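Local atomic coordinates of beta-ketoacyl synthase (Burkholderia phymatum, PDB entry 4EWG), a protein that probably acts as a 3-oxoacyl-[acyl-carrier-protein] synthase, the condensing enzyme that lengthens acyl chains in fatty acid synthesis. Residues R327-S332 against P376-R381; S279-A284 against G401-L406; I119-T124 against T132-N137; R76-A81 against H145-N150; G15-G20 against A349-E354. All coordinates share one frame; numbering follows the deposited sequence.

Contact 1: residues R327-S332 against P376-R381; sequences RMPISS and PLDYIR
Ile-330 and Tyr-379 sit side by side and point the same way across two parallel strands, the methyl CG2 of Ile-330 lying 3.7 Å from CD1 of the Tyr-379 ring. That methyl occupies the crowded position between backbone N and carbonyl carbon, because CG1 is anti to the nitrogen (chi1 -175°); it also meets CB of Leu-377 at 3.9 Å. Leu-377 crosses Ile-330 obliquely, and its CB rests over one face of the tyrosine ring, toward the rim, so the three side chains form one apolar layer beneath helix 310-324. The other face of the strand pair carries Pro-329 and Asp-378. CG of the proline approaches OD2 of the aspartate to 3.9 Å, while this carboxylate forms a salt bridge with Arg-385. CD1 of Ile-380 comes within 4.2 Å of CB of Pro-329.

Three backbone hydrogen bonds join the strands. Asp-378 N donates to Met-328 O over 2.8 Å, and Ile-330 N to Asp-378 O; Ile-380 N returns to Ile-330 O over 3.1 Å. A CA-H...O contact of 3.2 Å from Pro-329 CA to Asp-378 O supplements them, and a water donates to Ile-330 O over 2.9 Å. The pairing covers two bridges, Pro-329 with Asp-378 and Ile-330 with Tyr-379, and bends at Asp-378, the centre of an inverse gamma turn. Strand 378-379 is an outermost strand of the mixed sheet within the chain, added in parallel next to 329-331, an edge of the thiolase fold of beta-ketoacyl synthases.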
# COMPACT_ATOMS: atom_id res chain seq x y z
N ARG A 327 17.55 31.01 -4.36
CA ARG A 327 17.09 31.77 -3.20
C ARG A 327 16.37 30.94 -2.16
O ARG A 327 16.08 31.43 -1.07
CB ARG A 327 16.20 32.97 -3.65
CG ARG A 327 14.90 32.62 -4.41
CD ARG A 327 13.65 32.63 -3.52
NE ARG A 327 12.51 31.95 -4.14
CZ ARG A 327 11.48 31.42 -3.47
NH1 ARG A 327 11.42 31.47 -2.15
NH2 ARG A 327 10.50 30.82 -4.15
N MET A 328 16.04 29.70 -2.48
CA MET A 328 15.10 28.94 -1.64
C MET A 328 15.73 28.50 -0.32
O MET A 328 16.74 27.77 -0.32
CB MET A 328 14.56 27.73 -2.39
CG MET A 328 13.66 26.81 -1.55
SD MET A 328 12.21 27.66 -0.90
CE MET A 328 11.17 27.81 -2.33
N PRO A 329 15.15 28.94 0.80
CA PRO A 329 15.58 28.39 2.09
C PRO A 329 15.17 26.93 2.20
O PRO A 329 14.04 26.55 1.81
CB PRO A 329 14.83 29.25 3.12
CG PRO A 329 14.47 30.50 2.38
CD PRO A 329 14.17 30.04 0.98
N ILE A 330 16.08 26.11 2.73
CA ILE A 330 15.87 24.68 2.80
C ILE A 330 16.64 24.14 3.98
O ILE A 330 17.69 24.68 4.34
CB ILE A 330 16.34 24.01 1.46
CG1 ILE A 330 16.04 22.51 1.43
CG2 ILE A 330 17.82 24.23 1.21
CD1 ILE A 330 16.06 21.91 0.02
N SER A 331 16.10 23.12 4.63
CA SER A 331 16.84 22.36 5.65
C SER A 331 16.24 20.96 5.83
O SER A 331 15.14 20.67 5.35
CB SER A 331 16.90 23.10 6.99
OG SER A 331 15.64 23.19 7.59
N SER A 332 16.99 20.10 6.52
CA SER A 332 16.67 18.69 6.68
C SER A 332 16.57 18.35 8.13
O SER A 332 17.55 18.46 8.86
CB SER A 332 17.75 17.83 6.05
OG SER A 332 17.56 16.48 6.37
N PRO A 376 23.57 25.46 -5.43
CA PRO A 376 23.35 26.58 -4.52
C PRO A 376 21.89 26.76 -4.18
O PRO A 376 21.05 26.91 -5.08
CB PRO A 376 23.88 27.78 -5.32
CG PRO A 376 24.95 27.19 -6.14
CD PRO A 376 24.43 25.84 -6.56
N LEU A 377 21.61 26.70 -2.88
CA LEU A 377 20.29 26.98 -2.31
C LEU A 377 20.55 27.80 -1.07
O LEU A 377 21.69 27.99 -0.69
CB LEU A 377 19.55 25.68 -1.98
CG LEU A 377 19.05 24.87 -3.19
CD1 LEU A 377 18.66 23.45 -2.84
CD2 LEU A 377 17.90 25.60 -3.88
N ASP A 378 19.52 28.29 -0.42
CA ASP A 378 19.74 28.99 0.85
C ASP A 378 19.69 27.95 1.98
O ASP A 378 18.68 27.77 2.63
CB ASP A 378 18.73 30.13 1.03
CG ASP A 378 19.04 30.99 2.22
OD1 ASP A 378 20.13 30.82 2.82
OD2 ASP A 378 18.17 31.84 2.58
N TYR A 379 20.80 27.25 2.16
CA TYR A 379 20.89 26.21 3.16
C TYR A 379 20.93 26.86 4.53
O TYR A 379 21.96 27.46 4.91
CB TYR A 379 22.16 25.35 2.94
CG TYR A 379 22.16 24.61 1.63
CD1 TYR A 379 21.43 23.44 1.48
CD2 TYR A 379 22.89 25.06 0.53
CE1 TYR A 379 21.40 22.75 0.28
CE2 TYR A 379 22.88 24.37 -0.69
CZ TYR A 379 22.12 23.21 -0.79
OH TYR A 379 22.08 22.47 -1.98
N ILE A 380 19.83 26.76 5.26
CA ILE A 380 19.79 27.30 6.64
C ILE A 380 20.73 26.47 7.49
O ILE A 380 20.69 25.24 7.47
CB ILE A 380 18.39 27.23 7.27
CG1 ILE A 380 17.33 27.86 6.36
CG2 ILE A 380 18.39 27.97 8.59
CD1 ILE A 380 15.91 27.64 6.81
N ARG A 381 21.61 27.13 8.22
CA ARG A 381 22.54 26.41 9.09
C ARG A 381 23.08 27.30 10.13
O ARG A 381 23.10 28.52 9.96
CB ARG A 381 23.69 25.83 8.29
CG ARG A 381 24.44 26.86 7.49
CD ARG A 381 25.17 26.28 6.29
NE ARG A 381 25.17 27.29 5.26
CZ ARG A 381 26.21 27.99 4.85
NH1 ARG A 381 27.43 27.78 5.34
NH2 ARG A 381 26.03 28.90 3.90
O HOH W 1 20.10 23.67 5.64

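Contact 2: residues S279-A284 against G401-L406; sequences STMARA and GINTSL
Helix 278-291 packs on strand 402-409 of the mixed sheet, a helix-on-sheet layer of the thiolase fold, and Asn-403 of the strand fits against Thr-280, Met-281 and Ala-284 of the helix. The short axes of 279-284 and 402-406 pass 7.7 Å apart at an angle of 33°, close enough for small side chains to meet directly. CB of Ala-284 touches CB of Asn-403 at 3.7 Å. Beyond CB, the amide of Asn-403 stands against the helix by both its branches: with chi1 at -46°, CG stands beside the backbone N and opposite the carbonyl carbon, and OD1 comes 3.9 Å from CG of Met-281, whose side chain crosses the asparagine at about a right angle. On the other branch, ND2 lies 3.5 Å from Thr-280 O. Two residues on, on the same face, CB of Ser-405 abuts Ala-284 O at 3.6 Å.

Polar groups at this interface find their hydrogen bonds around it. Asn-403 ND2 donates to Asn-267 OD1 and Asp-269 OD1, Thr-280 O accepts from Asn-267 ND2, and Ser-405 OG pairs with Asn-395 OD1. The helix and strand therefore touch by van der Waals packing, while the amide of Asn-403 is fixed in its rotation by side chains of the neighbouring strand 259-268 and the loop after it; with two oxygens satisfying the buried ND2, packing against the helix costs it no hydrogen bond.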
# COMPACT_ATOMS: atom_id res chain seq x y z
N SER A 279 15.53 15.34 -12.70
CA SER A 279 14.48 15.99 -13.51
C SER A 279 13.07 15.61 -13.06
O SER A 279 12.17 16.49 -12.90
CB SER A 279 14.66 15.74 -15.00
OG SER A 279 14.65 14.35 -15.26
N THR A 280 12.88 14.32 -12.80
CA THR A 280 11.59 13.81 -12.35
C THR A 280 11.30 14.16 -10.90
O THR A 280 10.13 14.30 -10.54
CB THR A 280 11.45 12.30 -12.60
OG1 THR A 280 12.73 11.68 -12.44
CG2 THR A 280 10.96 12.04 -14.04
N MET A 281 12.35 14.33 -10.09
CA MET A 281 12.19 14.86 -8.73
C MET A 281 11.65 16.30 -8.81
O MET A 281 10.70 16.65 -8.12
CB MET A 281 13.52 14.83 -7.96
CG MET A 281 14.03 13.42 -7.65
SD MET A 281 15.81 13.35 -7.30
CE MET A 281 15.86 13.79 -5.56
N ALA A 282 12.23 17.12 -9.69
CA ALA A 282 11.73 18.49 -9.94
C ALA A 282 10.28 18.44 -10.39
O ALA A 282 9.45 19.19 -9.91
CB ALA A 282 12.61 19.23 -10.98
N ARG A 283 9.99 17.54 -11.32
CA ARG A 283 8.63 17.43 -11.91
C ARG A 283 7.58 17.15 -10.84
O ARG A 283 6.46 17.68 -10.89
CB ARG A 283 8.63 16.37 -13.02
CG ARG A 283 7.32 16.17 -13.77
CD ARG A 283 6.90 17.40 -14.57
NE ARG A 283 5.51 17.28 -15.04
CZ ARG A 283 4.64 18.29 -15.14
NH1 ARG A 283 4.95 19.54 -14.77
NH2 ARG A 283 3.41 18.04 -15.58
N ALA A 284 7.94 16.36 -9.83
CA ALA A 284 7.06 16.12 -8.71
C ALA A 284 6.70 17.44 -7.97
O ALA A 284 5.53 17.68 -7.62
CB ALA A 284 7.68 15.11 -7.76
N GLY A 401 12.44 5.24 -6.93
CA GLY A 401 12.30 6.53 -7.57
C GLY A 401 10.94 7.18 -7.34
O GLY A 401 10.54 8.03 -8.15
N ILE A 402 10.23 6.78 -6.27
CA ILE A 402 8.92 7.36 -5.93
C ILE A 402 9.12 8.73 -5.32
O ILE A 402 9.79 8.85 -4.26
CB ILE A 402 8.14 6.48 -4.94
CG1 ILE A 402 7.72 5.16 -5.61
CG2 ILE A 402 6.92 7.21 -4.40
CD1 ILE A 402 7.26 4.08 -4.63
N ASN A 403 8.55 9.76 -5.96
CA ASN A 403 8.68 11.12 -5.49
C ASN A 403 7.35 11.72 -5.03
O ASN A 403 6.31 11.53 -5.69
CB ASN A 403 9.26 12.00 -6.59
CG ASN A 403 10.45 11.35 -7.28
OD1 ASN A 403 11.36 10.83 -6.62
ND2 ASN A 403 10.44 11.37 -8.60
N THR A 404 7.40 12.45 -3.92
CA THR A 404 6.25 13.21 -3.40
C THR A 404 6.64 14.61 -3.00
O THR A 404 7.73 14.85 -2.52
CB THR A 404 5.61 12.54 -2.17
OG1 THR A 404 6.58 12.49 -1.09
CG2 THR A 404 5.18 11.14 -2.49
N SER A 405 5.70 15.52 -3.23
CA SER A 405 5.84 16.93 -2.87
C SER A 405 4.50 17.40 -2.29
O SER A 405 3.46 17.24 -2.92
CB SER A 405 6.19 17.75 -4.11
OG SER A 405 6.36 19.10 -3.81
N LEU A 406 4.54 17.95 -1.09
CA LEU A 406 3.34 18.43 -0.41
C LEU A 406 3.45 19.91 -0.22
O LEU A 406 4.50 20.38 0.24
CB LEU A 406 3.21 17.77 0.96
CG LEU A 406 2.79 16.31 0.92
CD1 LEU A 406 3.15 15.61 2.26
CD2 LEU A 406 1.31 16.19 0.56

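Contact 3: residues I119-T124 against T132-N137; sequences IRAFGT and TDVTSN
Arg-120 reaches from helix 116-128 to Asp-133 by a long side chain that starts out extended. CB leads to CG anti to the backbone N (chi1 -172°), and CD continues the line before the chain bends at chi3, turning the guanidinium towards the loop that follows the helix. There NH1 donates to Asp-133 OD2 over 3.1 Å, a salt bridge made on the anti lone pair of that oxygen, with the acceptor 25° out of the guanidinium plane. The guanidinium and carboxylate planes are 74° apart, and a single N-H makes the bond, not a coplanar two-pronged pairing; CZ and NH2 both stand 4.0 Å from OD2. NH1 also has a long, weak ion pair with Glu-127 of the second subunit.

The arrangement is a helix whose own chain folds back along it: after residue 128 the loop returns past the helix before helix 138-142 begins, and Thr-135 OG1 accepts from Asn-137 N as a capping bond at that start. One residue on from Arg-120, CB of Ala-121 lies 3.5 Å from Asp-133 O. CG2 of Val-134 is 3.7 Å from Ala-121 O, while its CG1 contacts CE1 of Phe-122 at 3.7 Å, the two side chains crossing at about a right angle.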
# COMPACT_ATOMS: atom_id res chain seq x y z
N ILE A 119 8.40 -11.62 11.16
CA ILE A 119 9.42 -11.79 10.14
C ILE A 119 10.39 -12.90 10.55
O ILE A 119 10.67 -13.79 9.76
CB ILE A 119 10.18 -10.49 9.82
CG1 ILE A 119 9.27 -9.47 9.16
CG2 ILE A 119 11.32 -10.76 8.82
CD1 ILE A 119 9.82 -8.05 9.21
N ARG A 120 10.86 -12.87 11.79
CA ARG A 120 11.70 -13.95 12.34
C ARG A 120 10.99 -15.31 12.27
O ARG A 120 11.59 -16.31 11.88
CB ARG A 120 12.11 -13.65 13.80
CG ARG A 120 13.14 -14.64 14.38
CD ARG A 120 13.43 -14.51 15.89
NE ARG A 120 12.21 -14.11 16.54
CZ ARG A 120 11.20 -14.93 16.84
NH1 ARG A 120 11.29 -16.25 16.62
NH2 ARG A 120 10.07 -14.41 17.36
N ALA A 121 9.72 -15.32 12.67
CA ALA A 121 8.96 -16.57 12.77
C ALA A 121 8.73 -17.18 11.39
O ALA A 121 9.01 -18.34 11.16
CB ALA A 121 7.63 -16.34 13.48
N PHE A 122 8.22 -16.38 10.47
CA PHE A 122 7.97 -16.90 9.11
C PHE A 122 9.27 -17.21 8.34
O PHE A 122 9.35 -18.22 7.61
CB PHE A 122 7.11 -15.92 8.31
CG PHE A 122 5.64 -15.94 8.67
CD1 PHE A 122 4.90 -17.12 8.59
CD2 PHE A 122 4.98 -14.79 9.04
CE1 PHE A 122 3.53 -17.12 8.88
CE2 PHE A 122 3.63 -14.78 9.36
CZ PHE A 122 2.89 -15.95 9.27
N GLY A 123 10.28 -16.37 8.51
CA GLY A 123 11.58 -16.57 7.87
C GLY A 123 12.20 -17.87 8.31
O GLY A 123 12.75 -18.61 7.51
N THR A 124 12.10 -18.17 9.60
CA THR A 124 12.61 -19.40 10.13
C THR A 124 11.78 -20.62 9.64
O THR A 124 12.32 -21.71 9.44
CB THR A 124 12.69 -19.32 11.65
OG1 THR A 124 13.63 -18.30 12.00
CG2 THR A 124 13.16 -20.63 12.25
N THR A 132 7.30 -23.09 15.45
CA THR A 132 7.14 -22.92 16.89
C THR A 132 6.51 -21.60 17.20
O THR A 132 5.55 -21.54 17.96
CB THR A 132 8.50 -23.01 17.64
OG1 THR A 132 9.20 -24.19 17.21
CG2 THR A 132 8.27 -23.02 19.18
N ASP A 133 7.01 -20.52 16.62
CA ASP A 133 6.53 -19.20 16.95
C ASP A 133 5.63 -18.60 15.90
O ASP A 133 5.37 -17.40 15.90
CB ASP A 133 7.71 -18.26 17.16
CG ASP A 133 8.60 -18.71 18.31
OD1 ASP A 133 8.14 -19.46 19.17
OD2 ASP A 133 9.76 -18.29 18.35
N VAL A 134 5.17 -19.41 14.95
CA VAL A 134 4.21 -18.89 13.99
C VAL A 134 2.87 -19.04 14.65
O VAL A 134 2.50 -20.15 15.00
CB VAL A 134 4.27 -19.68 12.66
CG1 VAL A 134 3.07 -19.37 11.78
CG2 VAL A 134 5.61 -19.42 11.98
N THR A 135 2.15 -17.94 14.86
CA THR A 135 0.77 -18.00 15.42
C THR A 135 -0.25 -17.39 14.48
O THR A 135 0.08 -16.86 13.42
CB THR A 135 0.66 -17.26 16.77
OG1 THR A 135 0.53 -15.85 16.55
CG2 THR A 135 1.86 -17.59 17.67
N SER A 136 -1.50 -17.44 14.91
CA SER A 136 -2.60 -16.86 14.15
C SER A 136 -2.56 -15.34 14.09
O SER A 136 -3.29 -14.76 13.36
CB SER A 136 -3.93 -17.31 14.73
OG SER A 136 -4.10 -16.79 16.04
N ASN A 137 -1.68 -14.73 14.88
CA ASN A 137 -1.49 -13.28 14.92
C ASN A 137 -0.24 -12.80 14.18
O ASN A 137 -0.01 -11.60 14.06
CB ASN A 137 -1.39 -12.80 16.39
CG ASN A 137 -2.72 -12.80 17.08
OD1 ASN A 137 -3.67 -12.30 16.54
ND2 ASN A 137 -2.78 -13.32 18.28

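Contact 4: residues R76-A81 against H145-N150; sequences RVSMYA and HTTAVN
Two helices cross here in a buried packing contact of the N-terminal half of the ketosynthase, where helices 76-92 and 146-154 lie against strands 105-110 and 189-196 of the mixed sheet in the thiolase fold. Their short axes approach to 8.6 Å at 47°, and the backbones come nearest at Ser-78 and Thr-147, with CA atoms 4.6 Å apart. On the sheet side the touch is apolar. CG2 of Val-77 meets CG2 of Thr-147 at 3.7 Å, the two side chains crossing at about a right angle, and CB of Ala-81 adds a contact to CB of Thr-147 at 4.0 Å; Tyr-109 and Ala-195 of the sheet pack on Ala-81 and Thr-147.

The polar part gathers around Ser-78. Its OG lies beside the backbone N (chi1 -76°), aimed at the first turn of helix 146-154, where Thr-146 OG1 is 3.0 Å from it; that threonine hydroxyl is hydrogen-bonded to Val-140 O. Asn-150 reaches the same spot from one turn further along, its OD1 held by Ser-73 OG. Asn-150 ND2 gives a weak hydrogen bond to Ser-78 OG, 2.9 Å long with an N-H...O angle of 146°.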
# COMPACT_ATOMS: atom_id res chain seq x y z
N ARG A 76 5.76 -3.37 17.29
CA ARG A 76 6.12 -2.01 17.70
C ARG A 76 5.65 -0.95 16.72
O ARG A 76 5.11 0.09 17.11
CB ARG A 76 7.64 -1.85 17.90
CG ARG A 76 8.14 -2.36 19.23
CD ARG A 76 9.65 -2.21 19.42
NE ARG A 76 10.07 -0.85 19.88
CZ ARG A 76 9.89 -0.35 21.13
NH1 ARG A 76 9.25 -1.07 22.08
NH2 ARG A 76 10.33 0.89 21.43
N VAL A 77 5.87 -1.19 15.43
CA VAL A 77 5.56 -0.18 14.42
C VAL A 77 4.08 0.19 14.44
O VAL A 77 3.71 1.35 14.29
CB VAL A 77 6.01 -0.63 13.00
CG1 VAL A 77 5.22 -1.85 12.54
CG2 VAL A 77 5.87 0.51 11.99
N SER A 78 3.24 -0.81 14.63
CA SER A 78 1.81 -0.58 14.72
C SER A 78 1.48 0.10 16.05
O SER A 78 0.64 0.96 16.09
CB SER A 78 1.02 -1.90 14.56
OG SER A 78 1.00 -2.28 13.19
N MET A 79 2.19 -0.26 17.12
CA MET A 79 2.03 0.48 18.40
C MET A 79 2.42 1.94 18.28
O MET A 79 1.70 2.83 18.78
CB MET A 79 2.79 -0.18 19.53
CG MET A 79 2.23 -1.53 19.91
SD MET A 79 2.85 -2.13 21.48
CE MET A 79 4.60 -2.39 21.13
N TYR A 80 3.52 2.23 17.58
CA TYR A 80 3.90 3.63 17.32
C TYR A 80 2.78 4.34 16.54
O TYR A 80 2.38 5.44 16.87
CB TYR A 80 5.16 3.73 16.50
CG TYR A 80 6.44 3.12 17.09
CD1 TYR A 80 6.53 2.68 18.41
CD2 TYR A 80 7.57 3.02 16.30
CE1 TYR A 80 7.71 2.16 18.91
CE2 TYR A 80 8.75 2.49 16.79
CZ TYR A 80 8.82 2.08 18.09
OH TYR A 80 10.04 1.56 18.55
N ALA A 81 2.29 3.66 15.50
CA ALA A 81 1.30 4.22 14.59
C ALA A 81 0.02 4.57 15.38
O ALA A 81 -0.51 5.67 15.24
CB ALA A 81 0.98 3.23 13.48
N HIS A 145 0.22 -3.84 5.36
CA HIS A 145 -0.73 -2.85 5.85
C HIS A 145 -1.02 -2.97 7.33
O HIS A 145 -2.07 -2.55 7.77
CB HIS A 145 -2.01 -2.88 5.01
CG HIS A 145 -2.67 -4.24 4.91
ND1 HIS A 145 -1.98 -5.38 4.72
CD2 HIS A 145 -4.01 -4.61 4.94
CE1 HIS A 145 -2.84 -6.43 4.64
NE2 HIS A 145 -4.07 -5.97 4.79
N THR A 146 -0.06 -3.50 8.11
CA THR A 146 -0.22 -3.66 9.55
C THR A 146 -0.51 -2.33 10.26
O THR A 146 -1.41 -2.26 11.13
CB THR A 146 0.99 -4.37 10.21
OG1 THR A 146 0.67 -4.72 11.56
CG2 THR A 146 2.27 -3.53 10.15
N THR A 147 0.22 -1.28 9.90
CA THR A 147 -0.00 -0.00 10.52
C THR A 147 -1.45 0.47 10.22
O THR A 147 -2.19 0.80 11.14
CB THR A 147 1.02 1.05 10.09
OG1 THR A 147 1.02 1.17 8.67
CG2 THR A 147 2.41 0.70 10.58
N ALA A 148 -1.86 0.46 8.95
CA ALA A 148 -3.14 1.04 8.53
C ALA A 148 -4.32 0.31 9.17
O ALA A 148 -5.28 0.95 9.65
CB ALA A 148 -3.30 1.00 6.99
N VAL A 149 -4.26 -1.02 9.13
CA VAL A 149 -5.31 -1.82 9.69
C VAL A 149 -5.36 -1.67 11.24
O VAL A 149 -6.43 -1.51 11.80
CB VAL A 149 -5.15 -3.29 9.28
CG1 VAL A 149 -6.08 -4.20 10.09
CG2 VAL A 149 -5.43 -3.44 7.79
N ASN A 150 -4.21 -1.66 11.91
CA ASN A 150 -4.20 -1.55 13.38
C ASN A 150 -4.74 -0.20 13.87
O ASN A 150 -5.50 -0.16 14.80
CB ASN A 150 -2.80 -1.81 13.95
CG ASN A 150 -2.57 -3.26 14.22
OD1 ASN A 150 -3.39 -3.90 14.86
ND2 ASN A 150 -1.45 -3.81 13.69

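Contact 5: residues G15-G20 against A349-E354; sequences GVTALG and AWWTIE
Gly-15, near the end of strand 8-16, brings its backbone to the CZ3 corner of the Trp-350 indole: its N is 3.4 Å from CZ3 and its CA 3.5 Å from the same atom. With no side chain in the way, the backbone of Gly-15 comes directly up to the indole. Val-16 turns to the other side, and Thr-17 faces the helix again. The methyl CG2 of Thr-17 meets CZ3 of Trp-350 at 3.8 Å and CZ2 of Trp-351 at 3.6 Å, touching both indoles. Its OG1 lies at the edge of the Trp-351 ring, in plane, 3.4 Å from CZ2. The same hydroxyl donates to Gly-20 O, in the carbonyl plane on a lone pair, and accepts from Leu-19 N as an ST turn; the type I turn from Thr-17 to Gly-20 is thus tied from within. Leu-19 crosses Trp-351 at about a right angle, CD1 being 4.0 Å from CH2.

Trp-351 presents its edge, at NE1, to a face of Trp-350, 3.3 Å above the plane and offset toward the rim, and Trp-350 NE1 donates to Glu-354 OE2. The strand end and its turn thus rest on helix 344-358 near the centre of the chain, with Trp-350 and Ile-353 against Met-13 of strand 8-16, helix 23-32 packing on Leu-19 and Trp-351, and Val-337 of helix 334-337 touching both of these residues.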
# COMPACT_ATOMS: atom_id res chain seq x y z
N GLY A 15 2.65 12.49 17.19
CA GLY A 15 3.54 11.38 16.90
C GLY A 15 4.44 10.98 18.05
O GLY A 15 4.37 11.54 19.17
N VAL A 16 5.23 9.95 17.78
CA VAL A 16 6.13 9.36 18.71
C VAL A 16 7.51 9.48 18.02
O VAL A 16 7.69 8.92 16.97
CB VAL A 16 5.63 7.87 19.00
CG1 VAL A 16 6.75 6.96 19.34
CG2 VAL A 16 4.59 7.83 20.13
N THR A 17 8.43 10.29 18.57
CA THR A 17 9.72 10.57 17.89
C THR A 17 10.92 10.55 18.83
O THR A 17 10.75 10.60 20.04
CB THR A 17 9.74 11.97 17.20
OG1 THR A 17 10.14 12.97 18.14
CG2 THR A 17 8.36 12.35 16.56
N ALA A 18 12.13 10.53 18.25
CA ALA A 18 13.36 10.46 19.06
C ALA A 18 13.51 11.71 19.93
O ALA A 18 14.25 11.70 20.95
CB ALA A 18 14.57 10.26 18.18
N LEU A 19 12.81 12.78 19.55
CA LEU A 19 12.88 14.04 20.29
C LEU A 19 11.69 14.24 21.20
O LEU A 19 11.61 15.27 21.87
CB LEU A 19 13.00 15.25 19.34
CG LEU A 19 14.29 15.38 18.52
CD1 LEU A 19 14.43 16.78 17.93
CD2 LEU A 19 15.50 15.06 19.36
N GLY A 20 10.76 13.29 21.21
CA GLY A 20 9.60 13.33 22.12
C GLY A 20 8.31 13.38 21.34
O GLY A 20 8.34 13.21 20.10
N ALA A 349 6.21 16.43 7.70
CA ALA A 349 5.09 17.29 7.39
C ALA A 349 4.64 18.01 8.68
O ALA A 349 4.49 19.23 8.73
CB ALA A 349 3.97 16.50 6.76
N TRP A 350 4.46 17.22 9.73
CA TRP A 350 4.03 17.72 11.05
C TRP A 350 4.95 18.83 11.51
O TRP A 350 4.50 19.96 11.76
CB TRP A 350 4.01 16.54 12.01
CG TRP A 350 3.92 16.86 13.47
CD1 TRP A 350 3.39 17.98 14.04
CD2 TRP A 350 4.31 16.01 14.58
NE1 TRP A 350 3.49 17.92 15.41
CE2 TRP A 350 4.04 16.75 15.79
CE3 TRP A 350 4.93 14.77 14.68
CZ2 TRP A 350 4.31 16.25 17.02
CZ3 TRP A 350 5.20 14.28 15.93
CH2 TRP A 350 4.90 15.00 17.08
N TRP A 351 6.25 18.53 11.61
CA TRP A 351 7.22 19.51 12.11
C TRP A 351 7.33 20.71 11.22
O TRP A 351 7.50 21.81 11.72
CB TRP A 351 8.57 18.86 12.31
CG TRP A 351 8.56 17.86 13.46
CD1 TRP A 351 7.45 17.36 14.12
CD2 TRP A 351 9.68 17.20 14.08
NE1 TRP A 351 7.81 16.48 15.07
CE2 TRP A 351 9.14 16.33 15.08
CE3 TRP A 351 11.05 17.25 13.90
CZ2 TRP A 351 9.94 15.55 15.87
CZ3 TRP A 351 11.86 16.44 14.70
CH2 TRP A 351 11.32 15.61 15.67
N THR A 352 7.21 20.52 9.90
CA THR A 352 7.20 21.65 8.97
C THR A 352 6.01 22.61 9.23
O THR A 352 6.17 23.82 9.13
CB THR A 352 7.20 21.18 7.50
OG1 THR A 352 8.40 20.49 7.26
CG2 THR A 352 7.10 22.32 6.52
N ILE A 353 4.84 22.07 9.56
CA ILE A 353 3.67 22.89 9.90
C ILE A 353 3.87 23.61 11.25
O ILE A 353 3.53 24.78 11.39
CB ILE A 353 2.38 22.08 9.93
CG1 ILE A 353 2.01 21.58 8.53
CG2 ILE A 353 1.23 22.92 10.43
CD1 ILE A 353 0.93 20.54 8.57
N GLU A 354 4.45 22.91 12.21
CA GLU A 354 4.76 23.51 13.50
C GLU A 354 5.75 24.67 13.35
O GLU A 354 5.58 25.72 13.96
CB GLU A 354 5.36 22.48 14.46
CG GLU A 354 4.47 21.29 14.74
CD GLU A 354 3.40 21.55 15.79
OE1 GLU A 354 2.89 22.68 15.88
OE2 GLU A 354 3.06 20.58 16.52

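Contacts 1, 2 and 5 all reach the mixed sheet, through strands 329-331 and 378-379, 402-409, and 8-16. Contacts 3 and 4 lie on the same side of the chain's centre, about 18 Å apart between centres, and both touch the second subunit; contact 1 is on the opposite side, its centre about 46 Å from that of contact 3. Along the chain, contact 3 is nested inside contact 4, and contact 4 inside contact 5, whose segments alternate with those of contacts 1 and 2. In contact 5, segments 329 positions apart at their closest ends thus pack together near the chain's centre, the N-terminal strand 8-16 against helix 344-358.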